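Local coordinates for oligopeptide-binding protein oppA (Lactococcus lactis, PDB 3DRF) that captures oligopeptides outside the cell in a voluminous cavity, closing round them like a Venus fly-trap, for uptake by the OppABCDF ABC transporter, at residues 105-111 and 240-244; 70-74 and 85-89; 113-119 and 165-171; 197-201 and 213-219; 372-376 and 527-531. All blocks are in the same frame, centred on the assembly; numbering follows the deposited sequence. Where two conformers were deposited one is given.

In the fold
Four of the five contacts form one connected group, and the fifth stands apart. Contact 1 lies 14 to 15 Å, centre to centre, from contacts 2, 3 and 4, and touches each of them; contacts 2 and 3 both reach the antiparallel sheet of strands 87-92, 97-102, 170-174 and 160-161. Along the chain contact 2 comes first, then the stretch from 105 to 244, whose ends contact 1 brings together and which includes contacts 3 and 4. Contact 5 follows, its centre about 48 Å from that of contact 1 and across the chain's centre. The two regions therefore sit far apart in this peptide-binding protein, captured here with peptide in its closed conformation.

Contact 1. Residues 105-111 and 240-244; sequences DLKWSDG and NPYYW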
# COMPACT_ATOMS: atom_id res chain seq x y z
N ASP A 105 16.14 -24.63 9.66
CA ASP A 105 17.23 -24.21 8.76
C ASP A 105 17.04 -22.83 8.10
O ASP A 105 17.65 -22.49 7.16
CB ASP A 105 17.57 -25.28 7.71
CG ASP A 105 16.40 -25.69 6.88
OD1 ASP A 105 15.24 -25.32 7.15
OD2 ASP A 105 16.63 -26.46 5.92
N LEU A 106 16.11 -22.08 8.64
CA LEU A 106 15.97 -20.69 8.19
C LEU A 106 17.11 -19.82 8.74
O LEU A 106 17.24 -19.66 9.91
CB LEU A 106 14.59 -20.12 8.64
CG LEU A 106 14.29 -18.69 8.24
CD1 LEU A 106 14.23 -18.54 6.69
CD2 LEU A 106 12.96 -18.20 8.94
N LYS A 107 17.85 -19.26 7.81
CA LYS A 107 19.03 -18.45 8.10
C LYS A 107 18.96 -17.08 7.39
O LYS A 107 18.29 -16.91 6.43
CB LYS A 107 20.28 -19.23 7.64
CG LYS A 107 20.54 -20.55 8.42
CD LYS A 107 21.81 -21.22 7.86
CE LYS A 107 22.03 -22.52 8.59
NZ LYS A 107 22.25 -22.10 9.98
N TRP A 108 19.70 -16.16 7.92
CA TRP A 108 20.07 -14.92 7.23
C TRP A 108 21.19 -15.18 6.20
O TRP A 108 21.87 -16.21 6.25
CB TRP A 108 20.62 -13.88 8.26
CG TRP A 108 19.51 -13.44 9.25
CD1 TRP A 108 19.37 -13.85 10.52
CD2 TRP A 108 18.36 -12.63 8.95
NE1 TRP A 108 18.24 -13.29 11.08
CE2 TRP A 108 17.60 -12.56 10.12
CE3 TRP A 108 17.96 -11.89 7.83
CZ2 TRP A 108 16.44 -11.79 10.22
CZ3 TRP A 108 16.79 -11.14 7.92
CH2 TRP A 108 16.03 -11.10 9.12
N SER A 109 21.37 -14.20 5.32
CA SER A 109 22.33 -14.35 4.21
C SER A 109 23.82 -14.29 4.65
O SER A 109 24.68 -14.48 3.86
CB SER A 109 22.02 -13.32 3.14
OG SER A 109 21.95 -12.03 3.73
N ASP A 110 24.06 -14.06 5.92
CA ASP A 110 25.42 -14.18 6.49
C ASP A 110 25.60 -15.55 7.19
O ASP A 110 26.61 -15.76 7.80
CB ASP A 110 25.70 -13.03 7.45
CG ASP A 110 24.96 -13.15 8.75
OD1 ASP A 110 23.99 -13.87 8.84
OD2 ASP A 110 25.36 -12.50 9.72
N GLY A 111 24.61 -16.45 7.07
CA GLY A 111 24.70 -17.78 7.69
C GLY A 111 24.20 -17.89 9.14
O GLY A 111 24.07 -18.98 9.65
N ASN A 240 21.50 -16.74 -2.68
CA ASN A 240 21.78 -16.84 -1.25
C ASN A 240 22.03 -18.31 -0.90
O ASN A 240 21.15 -19.07 -0.89
CB ASN A 240 20.56 -16.28 -0.47
CG ASN A 240 20.65 -16.57 1.02
OD1 ASN A 240 21.66 -16.91 1.55
ND2 ASN A 240 19.55 -16.39 1.68
N PRO A 241 23.30 -18.65 -0.64
CA PRO A 241 23.64 -20.06 -0.42
C PRO A 241 23.05 -20.68 0.84
O PRO A 241 22.99 -21.86 1.00
CB PRO A 241 25.20 -20.04 -0.32
CG PRO A 241 25.51 -18.75 0.13
CD PRO A 241 24.49 -17.79 -0.51
N TYR A 242 22.58 -19.82 1.73
CA TYR A 242 21.94 -20.27 2.99
C TYR A 242 20.43 -20.48 2.90
O TYR A 242 19.84 -20.91 3.84
CB TYR A 242 22.29 -19.29 4.13
CG TYR A 242 23.79 -19.17 4.39
CD1 TYR A 242 24.51 -20.20 5.00
CD2 TYR A 242 24.48 -18.01 4.04
CE1 TYR A 242 25.85 -20.11 5.20
CE2 TYR A 242 25.84 -17.90 4.29
CZ TYR A 242 26.48 -18.96 4.89
OH TYR A 242 27.82 -18.88 5.16
N TYR A 243 19.86 -20.20 1.76
CA TYR A 243 18.38 -20.33 1.60
C TYR A 243 17.98 -21.78 1.79
O TYR A 243 18.59 -22.65 1.29
CB TYR A 243 17.99 -19.89 0.17
CG TYR A 243 16.50 -19.93 -0.12
CD1 TYR A 243 15.58 -19.18 0.66
CD2 TYR A 243 16.00 -20.72 -1.15
CE1 TYR A 243 14.23 -19.25 0.41
CE2 TYR A 243 14.62 -20.79 -1.40
CZ TYR A 243 13.76 -20.06 -0.62
OH TYR A 243 12.40 -20.14 -0.88
N TRP A 244 16.90 -21.98 2.52
CA TRP A 244 16.43 -23.31 2.93
C TRP A 244 15.71 -24.07 1.82
O TRP A 244 15.55 -25.22 1.88
CB TRP A 244 15.49 -23.14 4.16
CG TRP A 244 14.29 -22.22 3.86
CD1 TRP A 244 14.24 -20.90 4.05
CD2 TRP A 244 13.07 -22.58 3.18
NE1 TRP A 244 13.07 -20.40 3.57
CE2 TRP A 244 12.34 -21.41 3.01
CE3 TRP A 244 12.52 -23.79 2.71
CZ2 TRP A 244 11.09 -21.38 2.42
CZ3 TRP A 244 11.29 -23.76 2.08
CH2 TRP A 244 10.58 -22.57 1.94
O HOH W 1 19.62 -23.23 5.42
O HOH W 2 15.01 -27.14 3.82
O HOH W 3 17.89 -17.63 3.85
O HOH W 4 17.37 -20.02 5.01
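The phenol ring of Tyr242 lies flat against the backbone of Gly111, whose CA stands 3.3 Å from the ring centroid and only 3° off its normal, a CH-pi contact. Glycine suits this place: a CB here would run into the ring, and the positive phi already disfavours a side chain. Gly111 ends a type I turn begun at Trp108, closed by the bond from Gly111 N to Trp108 O. At the ring edge, near its plane, Ser109 O approaches Tyr242 CD2 to 3.5 Å, while the Lys107 chain crosses the tyrosine obliquely, CB to CB.

At the other end, Leu106 and Trp244 lie side by side and point the same way, with Leu106 CD1 3.5 Å from Trp244 CD1. The leucine reaches the indole because its CG is anti to the backbone N (chi1 -179°).

No direct hydrogen bond spans the two loops; water fills that role. One water donates to both Asp105 O and Tyr242 O, and a second to Asp105 OD2 and Trp244 O. A third accepts from Lys107 N at 2.9 Å and lies within bonding distance of Tyr242 O, to which it may donate. Asn240 shapes its own loop through an Asx turn, its OD1 accepting from Tyr242 N at 3.1 Å, while its ND2 is bound to Gly222 O.

The contact joins the loop between strand 97-102 and helix 116-127 to the loop linking strands 234-239 and 252-258. Trp108, turned away from Tyr242, reaches Asp118 on helix 116-127 through NE1.

Contact 2. Residues 70-74 and 85-89; sequences DGLFF and GAADV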
# COMPACT_ATOMS: atom_id res chain seq x y z
N ASP A 70 11.57 -10.05 3.65
CA ASP A 70 11.67 -11.19 4.57
C ASP A 70 10.32 -11.68 5.13
O ASP A 70 10.13 -11.95 6.26
CB ASP A 70 12.75 -10.92 5.64
CG ASP A 70 14.11 -10.70 4.99
OD1 ASP A 70 14.40 -11.46 4.05
OD2 ASP A 70 14.80 -9.81 5.40
N GLY A 71 9.42 -11.81 4.17
CA GLY A 71 8.14 -12.47 4.41
C GLY A 71 8.31 -13.93 4.79
O GLY A 71 9.21 -14.61 4.29
N LEU A 72 7.46 -14.40 5.69
CA LEU A 72 7.60 -15.74 6.30
C LEU A 72 6.69 -16.85 5.75
O LEU A 72 7.06 -17.97 5.80
CB LEU A 72 7.34 -15.65 7.82
CG LEU A 72 8.42 -14.94 8.63
CD1 LEU A 72 7.94 -14.84 10.05
CD2 LEU A 72 9.81 -15.72 8.53
N PHE A 73 5.49 -16.48 5.33
CA PHE A 73 4.43 -17.50 5.12
C PHE A 73 4.07 -17.72 3.66
O PHE A 73 3.99 -16.81 2.89
CB PHE A 73 3.17 -17.09 5.89
CG PHE A 73 3.41 -16.81 7.36
CD1 PHE A 73 3.88 -17.81 8.19
CD2 PHE A 73 3.16 -15.55 7.88
CE1 PHE A 73 4.15 -17.56 9.56
CE2 PHE A 73 3.43 -15.28 9.26
CZ PHE A 73 3.93 -16.30 10.10
N PHE A 74 3.78 -18.95 3.32
CA PHE A 74 3.22 -19.28 2.02
C PHE A 74 1.70 -19.23 2.14
O PHE A 74 1.17 -19.34 3.21
CB PHE A 74 3.65 -20.71 1.60
CG PHE A 74 5.08 -20.81 1.00
CD1 PHE A 74 5.90 -19.73 0.92
CD2 PHE A 74 5.54 -22.03 0.51
CE1 PHE A 74 7.18 -19.84 0.35
CE2 PHE A 74 6.84 -22.14 -0.04
CZ PHE A 74 7.61 -21.05 -0.08
N GLY A 85 6.30 -22.63 4.06
CA GLY A 85 7.17 -21.50 3.76
C GLY A 85 8.34 -21.40 4.73
O GLY A 85 8.61 -22.33 5.39
N ALA A 86 8.90 -20.20 4.86
CA ALA A 86 9.97 -19.97 5.84
C ALA A 86 9.55 -20.25 7.26
O ALA A 86 10.36 -20.66 8.06
CB ALA A 86 10.54 -18.55 5.70
N ALA A 87 8.24 -20.09 7.51
CA ALA A 87 7.64 -20.37 8.80
C ALA A 87 6.19 -20.85 8.58
O ALA A 87 5.65 -20.65 7.52
CB ALA A 87 7.64 -19.10 9.72
N ASP A 88 5.66 -21.47 9.61
CA ASP A 88 4.21 -21.82 9.68
C ASP A 88 3.56 -21.03 10.84
O ASP A 88 4.20 -20.67 11.79
CB ASP A 88 4.03 -23.33 9.97
CG ASP A 88 4.54 -24.25 8.83
OD1 ASP A 88 4.79 -23.79 7.76
OD2 ASP A 88 4.57 -25.43 9.14
N VAL A 89 2.27 -20.79 10.71
CA VAL A 89 1.48 -20.15 11.76
C VAL A 89 0.28 -21.06 12.09
O VAL A 89 -0.36 -21.59 11.22
CB VAL A 89 1.12 -18.71 11.39
CG1 VAL A 89 0.27 -18.68 10.10
CG2 VAL A 89 0.36 -18.05 12.55
O HOH W 5 4.12 -21.21 5.29
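Ala87 presents its methyl group to Leu72 and Phe73 at the apolar centre, with CB 4.0 Å from Leu72 CB and 3.8 Å from Phe73 CE1. The Phe73 ring is sandwiched: Leu72 CB lies over the centre of one face, and Val89 CG1 sits above the opposite face, toward the rim, in a CH-pi contact. Although the phenylalanine starts out pointing away from strand 87-92, its CG, anti to the carbonyl carbon (chi1 -53°), brings the ring back so that CE1 comes 3.7 Å from Val89 CB. Ala86 CB adds a looser touch on Leu72 CD2.

Farther along, Phe74 lays one face on Gly85, whose CA is 3.5 Å from the ring centroid and 9° off the normal. A side chain on this glycine would collide with Phe74 N. An alanine at Phe74 would strip the aromatic cover from Gly85 and is likely to leave a gap above its CA.

The polar edge is built from backbone. Ala87 N donates to Leu72 O at 3.0 Å, with the donor tilted 25° from the carbonyl plane. Close by, one water accepts from Phe74 N and Gly85 N and donates to Ala87 O at 2.8 Å, thus joining three backbone groups that do not pair directly.

Beyond the contact, Ala87 and Phe73 both touch Ile100 of strand 97-102. Through a backbone bond, a bridging water and apolar side chains, segment 70-74 thus packs against strand 87-92, outermost in its four-stranded antiparallel sheet.

Contact 3. Residues 113-119 and 165-171; sequences EVTAKDY and GENGKVI
A capping box opens helix 116-127 here, and the 165-168 turn is bound to it. Thr115 is the N-cap: Asp118 N donates weakly to its OG1, and Thr115 N donates to Asp118 OD2 at 3.0 Å. Two first-turn amides find carbonyls of the turn. Ala116 N bonds to Gly168 O at 2.8 Å, and Lys117 N meets Glu166 O at 3.1 Å, in the carbonyl plane and on a lone pair.

Lys169, bent at chi2 (-75°), curls back so that NZ reaches Val114 O at 2.9 Å and, in one conformer of Glu113, its OE1 at 2.7 Å, a salt bridge; Arg103 O accepts from NZ, and Glu113 OE2 also salt-bridges Lys107. A methionine here would probably leave Val114 O without this donor and Glu113 OE1 without this charged mate. Lys117 and Glu166 run side by side, joined through a water between NZ and OE2, while salt bridges to Glu120 and Glu124 hold the same NZ.

Ile171 CD1 packs 3.7 Å from Tyr119 CB and its CG1 lies against Ala116. Tyr119 and Ile171 both touch Ile100 of strand 97-102, so the start of helix 116-127 rests on the sheet where strand 170-174 begins.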
# COMPACT_ATOMS: atom_id res chain seq x y z
N GLU A 113 21.45 -17.70 12.30
CA GLU A 113 20.08 -18.22 12.41
C GLU A 113 19.05 -17.11 12.48
O GLU A 113 19.26 -16.09 13.12
CB GLU A 113 19.91 -19.07 13.67
CG GLU A 113 20.67 -20.38 13.66
CD GLU A 113 20.14 -21.36 12.61
OE1 GLU A 113 18.91 -21.58 12.55
OE2 GLU A 113 20.95 -21.92 11.85
N VAL A 114 17.93 -17.32 11.76
CA VAL A 114 16.73 -16.55 12.06
C VAL A 114 16.01 -17.11 13.28
O VAL A 114 15.77 -18.32 13.37
CB VAL A 114 15.76 -16.53 10.86
CG1 VAL A 114 14.56 -15.65 11.17
CG2 VAL A 114 16.47 -16.06 9.61
N THR A 115 15.80 -16.27 14.26
CA THR A 115 15.30 -16.69 15.57
C THR A 115 13.99 -16.03 15.96
O THR A 115 13.54 -15.09 15.37
CB THR A 115 16.35 -16.30 16.71
OG1 THR A 115 16.36 -14.88 16.86
CG2 THR A 115 17.76 -16.88 16.37
N ALA A 116 13.43 -16.51 17.05
CA ALA A 116 12.18 -15.96 17.65
C ALA A 116 12.33 -14.44 17.89
O ALA A 116 11.42 -13.67 17.59
CB ALA A 116 11.88 -16.72 18.99
N LYS A 117 13.47 -14.02 18.42
CA LYS A 117 13.71 -12.60 18.65
C LYS A 117 13.66 -11.72 17.36
O LYS A 117 13.20 -10.62 17.40
CB LYS A 117 15.07 -12.42 19.36
CG LYS A 117 15.53 -10.94 19.57
CD LYS A 117 14.47 -10.11 20.39
CE LYS A 117 15.03 -8.65 20.58
NZ LYS A 117 13.97 -7.85 21.34
N ASP A 118 14.13 -12.27 16.23
CA ASP A 118 14.04 -11.56 14.92
C ASP A 118 12.59 -11.23 14.53
O ASP A 118 12.34 -10.28 13.92
CB ASP A 118 14.73 -12.40 13.83
CG ASP A 118 16.23 -12.56 14.05
OD1 ASP A 118 16.82 -11.71 14.69
OD2 ASP A 118 16.74 -13.54 13.61
N TYR A 119 11.70 -12.16 14.86
CA TYR A 119 10.25 -11.93 14.60
C TYR A 119 9.63 -10.84 15.52
O TYR A 119 8.97 -9.98 15.07
CB TYR A 119 9.53 -13.28 14.72
CG TYR A 119 8.04 -13.11 14.43
CD1 TYR A 119 7.57 -12.71 13.15
CD2 TYR A 119 7.12 -13.28 15.43
CE1 TYR A 119 6.20 -12.53 12.91
CE2 TYR A 119 5.75 -13.11 15.21
CZ TYR A 119 5.30 -12.71 13.95
OH TYR A 119 3.94 -12.54 13.72
N GLY A 165 12.72 -19.97 23.97
CA GLY A 165 13.68 -18.87 24.16
C GLY A 165 13.83 -17.96 22.96
O GLY A 165 13.39 -18.22 21.91
N GLU A 166 14.49 -16.84 23.20
CA GLU A 166 14.74 -15.81 22.16
C GLU A 166 15.53 -16.36 20.98
O GLU A 166 15.35 -15.94 19.93
CB GLU A 166 15.49 -14.59 22.76
CG GLU A 166 14.53 -13.71 23.60
CD GLU A 166 15.00 -12.27 23.81
OE1 GLU A 166 15.99 -11.91 23.16
OE2 GLU A 166 14.36 -11.56 24.59
N ASN A 167 16.39 -17.32 21.23
CA ASN A 167 17.24 -17.93 20.21
C ASN A 167 16.67 -19.23 19.64
O ASN A 167 17.26 -19.86 18.81
CB ASN A 167 18.69 -18.10 20.74
CG ASN A 167 19.40 -16.77 20.91
OD1 ASN A 167 19.28 -15.88 20.11
ND2 ASN A 167 20.06 -16.63 22.01
N GLY A 168 15.47 -19.58 20.11
CA GLY A 168 14.66 -20.67 19.54
C GLY A 168 13.91 -20.21 18.28
O GLY A 168 14.17 -19.15 17.72
N LYS A 169 13.01 -21.08 17.88
CA LYS A 169 12.31 -20.93 16.59
C LYS A 169 10.79 -20.66 16.72
O LYS A 169 10.12 -20.56 15.75
CB LYS A 169 12.58 -22.20 15.73
CG LYS A 169 14.03 -22.40 15.30
CD LYS A 169 14.41 -21.44 14.18
CE LYS A 169 15.92 -21.65 13.83
NZ LYS A 169 16.24 -21.03 12.51
N VAL A 170 10.33 -20.54 17.96
CA VAL A 170 8.87 -20.44 18.23
C VAL A 170 8.52 -19.13 18.92
O VAL A 170 9.14 -18.70 19.82
CB VAL A 170 8.38 -21.65 19.10
CG1 VAL A 170 6.83 -21.63 19.28
CG2 VAL A 170 8.86 -23.01 18.49
N ILE A 171 7.46 -18.51 18.42
CA ILE A 171 6.89 -17.29 19.01
C ILE A 171 5.38 -17.47 19.24
O ILE A 171 4.67 -17.85 18.39
CB ILE A 171 7.09 -16.05 18.08
CG1 ILE A 171 8.54 -16.01 17.53
CG2 ILE A 171 6.82 -14.77 18.93
CD1 ILE A 171 8.66 -16.59 16.04
O HOH W 6 13.26 -9.07 23.88

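Contact 4. Residues 197-201 and 213-219; sequences YQYLK and KTTTKPL
Tyr199 makes both hydrogen bonds of this contact, one at each end of the residue. Its OH donates to Lys217 O at 2.7 Å, with the acceptor at the ring edge, in plane. Its backbone O accepts from Lys213 NZ at 2.9 Å, met nearly along the C=O axis (164°).

The ammonium that grips this carbonyl also stands over the tyrosine ring, its NZ 4.5 Å from the centroid and 21° off the normal, a cation-pi contact. The rest of the lysine follows on the same face: CD makes a CH-pi contact above the rim, and CB comes 3.7 Å from Tyr199 CE2. An extended chain beyond CG lets Lys213 span the ring and still arrive at the carbonyl.

Leu219 closes the opposite face. Its CG lies 3.6 Å from the ring centroid, over the centre, while CD1 touches Tyr199 CG, and so the ring is held between an aliphatic lysine chain and a leucine. With CG anti to the backbone N (chi1 -171°), the tyrosine swings out from the helix into this slot.

Alongside, Leu200 and Lys213 slide past each other in opposite directions, with Leu200 CD2 3.6 Å from Lys213 CB; the same methyl reaches Thr214 CG2 more loosely.

The short helix 197-200 is thus tied to the long loop that leads on to strand 224-230. Tyr197 N, bound to Asp118, links that helix to helix 116-127, and Leu219 also touches Asp110.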
# COMPACT_ATOMS: atom_id res chain seq x y z
N TYR A 197 17.90 -8.91 14.18
CA TYR A 197 18.20 -8.21 15.43
C TYR A 197 19.71 -8.21 15.81
O TYR A 197 20.22 -7.22 16.13
CB TYR A 197 17.34 -8.76 16.57
CG TYR A 197 17.73 -8.19 17.92
CD1 TYR A 197 17.40 -6.90 18.26
CD2 TYR A 197 18.47 -8.95 18.81
CE1 TYR A 197 17.79 -6.39 19.51
CE2 TYR A 197 18.84 -8.44 20.06
CZ TYR A 197 18.50 -7.17 20.36
OH TYR A 197 18.85 -6.60 21.59
N GLN A 198 20.38 -9.35 15.70
CA GLN A 198 21.80 -9.36 16.06
C GLN A 198 22.63 -8.46 15.15
O GLN A 198 23.55 -7.87 15.59
CB GLN A 198 22.37 -10.80 16.05
CG GLN A 198 21.88 -11.71 17.18
CD GLN A 198 22.21 -11.17 18.57
OE1 GLN A 198 23.22 -10.58 18.80
NE2 GLN A 198 21.31 -11.39 19.48
N TYR A 199 22.26 -8.36 13.88
CA TYR A 199 22.96 -7.48 12.91
C TYR A 199 22.74 -5.96 13.17
O TYR A 199 23.58 -5.17 12.92
CB TYR A 199 22.46 -7.84 11.52
CG TYR A 199 23.19 -7.20 10.34
CD1 TYR A 199 24.57 -7.43 10.13
CD2 TYR A 199 22.50 -6.46 9.40
CE1 TYR A 199 25.21 -6.91 9.03
CE2 TYR A 199 23.15 -5.92 8.30
CZ TYR A 199 24.51 -6.15 8.15
OH TYR A 199 25.20 -5.62 7.06
N LEU A 200 21.57 -5.63 13.68
CA LEU A 200 21.07 -4.26 13.79
C LEU A 200 21.05 -3.68 15.21
O LEU A 200 20.78 -2.53 15.38
CB LEU A 200 19.63 -4.21 13.21
CG LEU A 200 19.52 -4.60 11.70
CD1 LEU A 200 18.02 -4.54 11.25
CD2 LEU A 200 20.36 -3.66 10.82
N LYS A 201 21.35 -4.50 16.21
CA LYS A 201 21.15 -4.10 17.61
C LYS A 201 22.09 -2.99 18.10
O LYS A 201 21.79 -2.40 19.05
CB LYS A 201 21.24 -5.31 18.54
CG LYS A 201 22.59 -5.90 18.56
CD LYS A 201 22.65 -7.05 19.61
CE LYS A 201 24.10 -7.53 19.73
NZ LYS A 201 24.15 -8.68 20.68
N LYS A 213 23.06 -0.68 6.87
CA LYS A 213 22.61 -2.02 7.21
C LYS A 213 21.13 -2.30 6.88
O LYS A 213 20.71 -3.39 6.92
CB LYS A 213 22.87 -2.26 8.70
CG LYS A 213 24.39 -2.44 9.06
CD LYS A 213 24.59 -2.89 10.54
CE LYS A 213 25.98 -3.30 10.71
NZ LYS A 213 26.00 -3.90 12.09
N THR A 214 20.36 -1.27 6.52
CA THR A 214 18.96 -1.49 6.07
C THR A 214 18.73 -0.98 4.66
O THR A 214 17.64 -0.96 4.22
CB THR A 214 17.92 -0.79 7.01
OG1 THR A 214 18.00 0.64 6.85
CG2 THR A 214 18.07 -1.26 8.52
N THR A 215 19.79 -0.57 3.97
CA THR A 215 19.68 0.13 2.64
C THR A 215 20.60 -0.53 1.60
O THR A 215 20.14 -1.21 0.75
CB THR A 215 19.94 1.65 2.80
OG1 THR A 215 21.24 1.86 3.39
CG2 THR A 215 18.90 2.30 3.77
N THR A 216 21.90 -0.33 1.74
CA THR A 216 22.90 -0.84 0.76
C THR A 216 23.52 -2.15 1.15
O THR A 216 23.97 -2.86 0.30
CB THR A 216 24.01 0.19 0.57
OG1 THR A 216 24.46 0.59 1.85
CG2 THR A 216 23.46 1.44 -0.22
N LYS A 217 23.45 -2.50 2.42
CA LYS A 217 24.20 -3.65 2.97
C LYS A 217 23.36 -4.42 4.01
O LYS A 217 23.75 -4.56 5.10
CB LYS A 217 25.53 -3.16 3.67
CG LYS A 217 26.61 -2.58 2.69
CD LYS A 217 27.97 -2.33 3.41
CE LYS A 217 28.07 -1.18 4.51
NZ LYS A 217 29.41 -0.80 5.19
N PRO A 218 22.16 -4.87 3.57
CA PRO A 218 21.28 -5.60 4.49
C PRO A 218 21.62 -7.08 4.63
O PRO A 218 22.38 -7.55 3.85
CB PRO A 218 19.91 -5.44 3.80
CG PRO A 218 20.28 -5.59 2.29
CD PRO A 218 21.62 -4.84 2.19
N LEU A 219 21.07 -7.77 5.61
CA LEU A 219 20.86 -9.21 5.56
C LEU A 219 19.43 -9.53 5.11
O LEU A 219 18.49 -8.83 5.44
CB LEU A 219 21.12 -9.89 6.93
CG LEU A 219 22.50 -9.63 7.56
CD1 LEU A 219 22.67 -10.47 8.85
CD2 LEU A 219 23.62 -9.97 6.54

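Contact 5. Residues 372-376 and 527-531; sequences SVKGY and QEDMN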
# COMPACT_ATOMS: atom_id res chain seq x y z
N SER A 372 -24.92 -3.44 -5.82
CA SER A 372 -25.72 -2.52 -5.13
C SER A 372 -24.98 -1.18 -4.92
O SER A 372 -25.63 -0.22 -4.97
CB SER A 372 -26.26 -3.14 -3.80
OG SER A 372 -25.39 -3.05 -2.63
N VAL A 373 -23.69 -1.15 -4.64
CA VAL A 373 -23.10 0.06 -4.09
C VAL A 373 -22.81 1.06 -5.21
O VAL A 373 -22.16 0.75 -6.17
CB VAL A 373 -21.82 -0.23 -3.24
CG1 VAL A 373 -21.14 1.04 -2.80
CG2 VAL A 373 -22.21 -1.06 -1.98
N LYS A 374 -23.36 2.25 -5.02
CA LYS A 374 -23.20 3.35 -5.95
C LYS A 374 -22.27 4.39 -5.32
O LYS A 374 -22.40 4.78 -4.20
CB LYS A 374 -24.53 4.02 -6.22
CG LYS A 374 -25.62 3.08 -6.68
CD LYS A 374 -25.24 2.27 -7.91
CE LYS A 374 -26.38 1.31 -8.36
NZ LYS A 374 -25.82 0.30 -9.24
N GLY A 375 -21.34 4.81 -6.14
CA GLY A 375 -20.36 5.81 -5.76
C GLY A 375 -20.38 6.99 -6.74
O GLY A 375 -21.42 7.46 -7.11
N TYR A 376 -19.21 7.37 -7.18
CA TYR A 376 -18.97 8.60 -7.98
C TYR A 376 -18.46 8.21 -9.35
O TYR A 376 -17.86 8.99 -10.04
CB TYR A 376 -17.99 9.58 -7.22
CG TYR A 376 -18.55 10.01 -5.87
CD1 TYR A 376 -19.31 11.19 -5.73
CD2 TYR A 376 -18.42 9.18 -4.75
CE1 TYR A 376 -19.85 11.53 -4.50
CE2 TYR A 376 -18.95 9.54 -3.55
CZ TYR A 376 -19.68 10.70 -3.42
OH TYR A 376 -20.24 11.06 -2.24
N GLN A 527 -18.76 0.42 2.86
CA GLN A 527 -18.65 1.00 1.51
C GLN A 527 -19.67 2.15 1.26
O GLN A 527 -19.34 3.16 0.76
CB GLN A 527 -18.81 -0.10 0.44
CG GLN A 527 -17.60 -1.13 0.38
CD GLN A 527 -17.94 -2.36 -0.48
OE1 GLN A 527 -17.93 -2.30 -1.68
NE2 GLN A 527 -18.20 -3.43 0.14
N GLU A 528 -20.91 1.93 1.67
CA GLU A 528 -21.94 2.94 1.54
C GLU A 528 -21.62 4.14 2.42
O GLU A 528 -21.73 5.24 1.98
CB GLU A 528 -23.29 2.37 2.03
CG GLU A 528 -23.96 1.28 1.11
CD GLU A 528 -25.13 0.59 1.80
OE1 GLU A 528 -25.26 0.61 3.02
OE2 GLU A 528 -25.89 0.04 1.05
N ASP A 529 -21.19 3.91 3.65
CA ASP A 529 -20.95 5.02 4.59
C ASP A 529 -19.73 5.87 4.16
O ASP A 529 -19.77 7.05 4.25
CB ASP A 529 -20.76 4.53 6.05
CG ASP A 529 -22.04 3.99 6.66
OD1 ASP A 529 -23.12 4.18 6.14
OD2 ASP A 529 -21.87 3.36 7.70
N MET A 530 -18.71 5.25 3.64
CA MET A 530 -17.52 5.98 3.18
C MET A 530 -17.93 6.85 1.98
O MET A 530 -17.50 7.92 1.88
CB MET A 530 -16.43 5.00 2.75
CG MET A 530 -15.69 4.39 4.02
SD MET A 530 -14.64 5.66 4.94
CE MET A 530 -13.07 5.54 3.99
N ASN A 531 -18.76 6.32 1.09
CA ASN A 531 -19.20 7.13 -0.08
C ASN A 531 -20.09 8.33 0.36
O ASN A 531 -19.97 9.38 -0.16
CB ASN A 531 -19.95 6.22 -1.09
CG ASN A 531 -19.01 5.38 -1.95
OD1 ASN A 531 -17.81 5.55 -1.93
ND2 ASN A 531 -19.57 4.47 -2.67
O HOH W 7 -25.91 -0.13 -1.63
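Two direct hydrogen bonds join the segments, and Asn531 takes part in both, as acceptor through its backbone O and as donor through ND2. Tyr376 OH donates to Asn531 O at 2.7 Å; the acceptor lies at the edge of the phenol ring, in plane, while the hydroxyl is tilted 26° from the carbonyl plane. In the other direction Asn531 ND2 donates to Lys374 O at 3.2 Å, a bent bond (136°) that approaches from above the carbonyl plane. The same ND2 also serves Asn358 O, so the amide has two carbonyls to hold it in position.

One water adds an indirect polar link. It donates to Glu528 OE2 at 2.7 Å and lies 3.1 Å from Ser372 OG, with a weak bond to Ser372 O as well.

The remaining contacts are van der Waals touches. Val373, with CG1 anti to the backbone N (chi1 174°), sends that methyl to within 3.8 Å of Asn531 ND2; its apolar partner is Gln527 CB, 4.2 Å from CG1, and the two side chains cross at about a right angle. Gly375 CA lies 3.5 Å from Asn531 ND2, and a side chain on this glycine would press on the amide.

Helix 516-533 thus receives, along its last turns, the loop that runs from strand 354-356 to helix 381-390. Gln527, bonded to Ser359 and Phe368, fastens the helix to the earlier part of that loop, and the Tyr376 ring touches Ile537 of strand 536-549.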